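Local coordinates for protein succinate-semialdehyde dehydrogenase (Streptococcus pyogenes MGAS1882, PDB 4OGD) that catalyses the oxidation of succinic semialdehyde to succinate, using NADP+ as a cofactor and, as in other aldehyde dehydrogenases, probably through a covalent thioester intermediate, at residues H33-Y36 and K37-R40. Sequence-based numbering, arbitrary orientation.
Sequences HLLY and KKWR
L35 and W39, one helical turn apart, illustrate how i to i+4 spacing brings side chains of successive helical turns together. The leucine lies over one face of the indole: L35 CG stands 3.7 Å from the centroid of the six-membered ring of W39, 10° off its normal, a CH-pi contact. With CG anti to the backbone N (chi1 -176°), L35 spreads both methyls over the ring system, CD1 approaching W39 CE2 at 3.6 Å and CD2 reaching W39 CH2 at the same separation. W39 also makes a cation-pi contact with R48, and L35 packs on the loop at E177, whose carboxylate forms a salt bridge with K38.

A second CH-pi contact is looser: K37 CG sits 4.3 Å from the centroid of the H33 imidazole, over its face. The lysine bends at its second torsion and runs beside the histidine, K37 CE lying 3.7 Å from H33 CE1. Farther back along the chain, K37 CD meets Y36 CE2 at 3.8 Å. From the following turn R40 brings its CG obliquely against that phenol, 3.5 Å from Y36 CE1, and the guanidinium plane stands 81° from the ring. The polar ends of Y36 and K37 converge on E408 of the second subunit, by a hydrogen bond and a salt bridge respectively, while R40 packs on A405 there.

Backbone hydrogen bonds set this spacing: the N-H groups of K37, K38, W39 and R40 reach the carbonyls of H33, L34, L35 and Y36, the last being the most bent of the four. This i to i+4 pattern defines the alpha-helix, here the C-terminal half of helix 22-41 in an aldehyde dehydrogenase fold, packed on its own chain and joined to the partner subunit at the dimer interface.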
loop_
_atom_site.group_PDB
_atom_site.type_symbol
_atom_site.label_atom_id
_atom_site.label_comp_id
_atom_site.label_asym_id
_atom_site.label_seq_id
_atom_site.Cartn_x
_atom_site.Cartn_y
_atom_site.Cartn_z
ATOM N N HIS A 33 -7.564 17.873 11.026
ATOM C CA HIS A 33 -7.224 18.417 9.715
ATOM C C HIS A 33 -6.495 19.750 9.862
ATOM O O HIS A 33 -5.490 20.004 9.187
ATOM C CB HIS A 33 -8.481 18.584 8.858
ATOM C CG HIS A 33 -8.226 19.217 7.524
ATOM N ND1 HIS A 33 -7.475 18.609 6.540
ATOM C CD2 HIS A 33 -8.622 20.407 7.014
ATOM C CE1 HIS A 33 -7.417 19.400 5.483
ATOM N NE2 HIS A 33 -8.101 20.499 5.745
ATOM N N LEU A 34 -6.995 20.601 10.754
ATOM C CA LEU A 34 -6.354 21.894 10.968
ATOM C C LEU A 34 -4.941 21.724 11.522
ATOM O O LEU A 34 -4.039 22.490 11.183
ATOM C CB LEU A 34 -7.203 22.782 11.880
ATOM C CG LEU A 34 -8.550 23.219 11.287
ATOM C CD1 LEU A 34 -9.334 24.059 12.291
ATOM C CD2 LEU A 34 -8.370 23.980 9.984
ATOM N N LEU A 35 -4.746 20.705 12.355
ATOM C CA LEU A 35 -3.423 20.435 12.905
ATOM C C LEU A 35 -2.485 19.942 11.807
ATOM O O LEU A 35 -1.317 20.341 11.754
ATOM C CB LEU A 35 -3.503 19.443 14.076
ATOM C CG LEU A 35 -2.204 19.137 14.829
ATOM C CD1 LEU A 35 -1.609 20.414 15.414
ATOM C CD2 LEU A 35 -2.457 18.133 15.936
ATOM N N TYR A 36 -2.996 19.085 10.924
ATOM C CA TYR A 36 -2.223 18.673 9.756
ATOM C C TYR A 36 -1.760 19.902 8.967
ATOM O O TYR A 36 -0.589 20.009 8.596
ATOM C CB TYR A 36 -3.035 17.733 8.847
ATOM C CG TYR A 36 -2.545 17.803 7.427
ATOM C CD1 TYR A 36 -1.371 17.164 7.056
ATOM C CD2 TYR A 36 -3.229 18.545 6.467
ATOM C CE1 TYR A 36 -0.890 17.244 5.760
ATOM C CE2 TYR A 36 -2.748 18.638 5.166
ATOM C CZ TYR A 36 -1.580 17.981 4.823
ATOM O OH TYR A 36 -1.081 18.057 3.537
ATOM N N LYS A 37 -2.682 20.827 8.706
ATOM C CA LYS A 37 -2.355 22.023 7.931
ATOM C C LYS A 37 -1.348 22.922 8.657
ATOM O O LYS A 37 -0.444 23.487 8.034
ATOM C CB LYS A 37 -3.621 22.822 7.601
ATOM C CG LYS A 37 -4.531 22.180 6.566
ATOM C CD LYS A 37 -3.919 22.232 5.164
ATOM C CE LYS A 37 -4.928 21.823 4.100
ATOM N NZ LYS A 37 -4.371 21.967 2.703
ATOM N N LYS A 38 -1.516 23.060 9.969
ATOM C CA LYS A 38 -0.576 23.831 10.778
ATOM C C LYS A 38 0.844 23.275 10.693
ATOM O O LYS A 38 1.812 24.020 10.541
ATOM C CB LYS A 38 -1.049 23.892 12.240
ATOM C CG LYS A 38 -0.028 24.498 13.206
ATOM C CD LYS A 38 -0.606 24.610 14.604
ATOM C CE LYS A 38 0.429 25.132 15.588
ATOM N NZ LYS A 38 -0.213 25.391 16.903
ATOM N N TRP A 39 0.968 21.956 10.785
ATOM C CA TRP A 39 2.273 21.323 10.749
ATOM C C TRP A 39 2.893 21.360 9.349
ATOM O O TRP A 39 4.109 21.251 9.204
ATOM C CB TRP A 39 2.171 19.887 11.257
ATOM C CG TRP A 39 2.019 19.770 12.750
ATOM C CD1 TRP A 39 2.280 20.734 13.696
ATOM C CD2 TRP A 39 1.571 18.614 13.469
ATOM N NE1 TRP A 39 2.027 20.230 14.959
ATOM C CE2 TRP A 39 1.591 18.935 14.845
ATOM C CE3 TRP A 39 1.159 17.334 13.082
ATOM C CZ2 TRP A 39 1.211 18.020 15.834
ATOM C CZ3 TRP A 39 0.783 16.429 14.063
ATOM C CH2 TRP A 39 0.815 16.774 15.424
ATOM N N ARG A 40 2.057 21.511 8.324
ATOM C CA ARG A 40 2.561 21.718 6.963
ATOM C C ARG A 40 3.041 23.153 6.747
ATOM O O ARG A 40 4.038 23.386 6.058
ATOM C CB ARG A 40 1.492 21.379 5.921
ATOM C CG ARG A 40 1.415 19.914 5.554
ATOM C CD ARG A 40 2.731 19.398 4.983
ATOM N NE ARG A 40 3.028 19.947 3.665
ATOM C CZ ARG A 40 2.778 19.317 2.520
ATOM N NH1 ARG A 40 2.231 18.110 2.531
ATOM N NH2 ARG A 40 3.086 19.894 1.367
#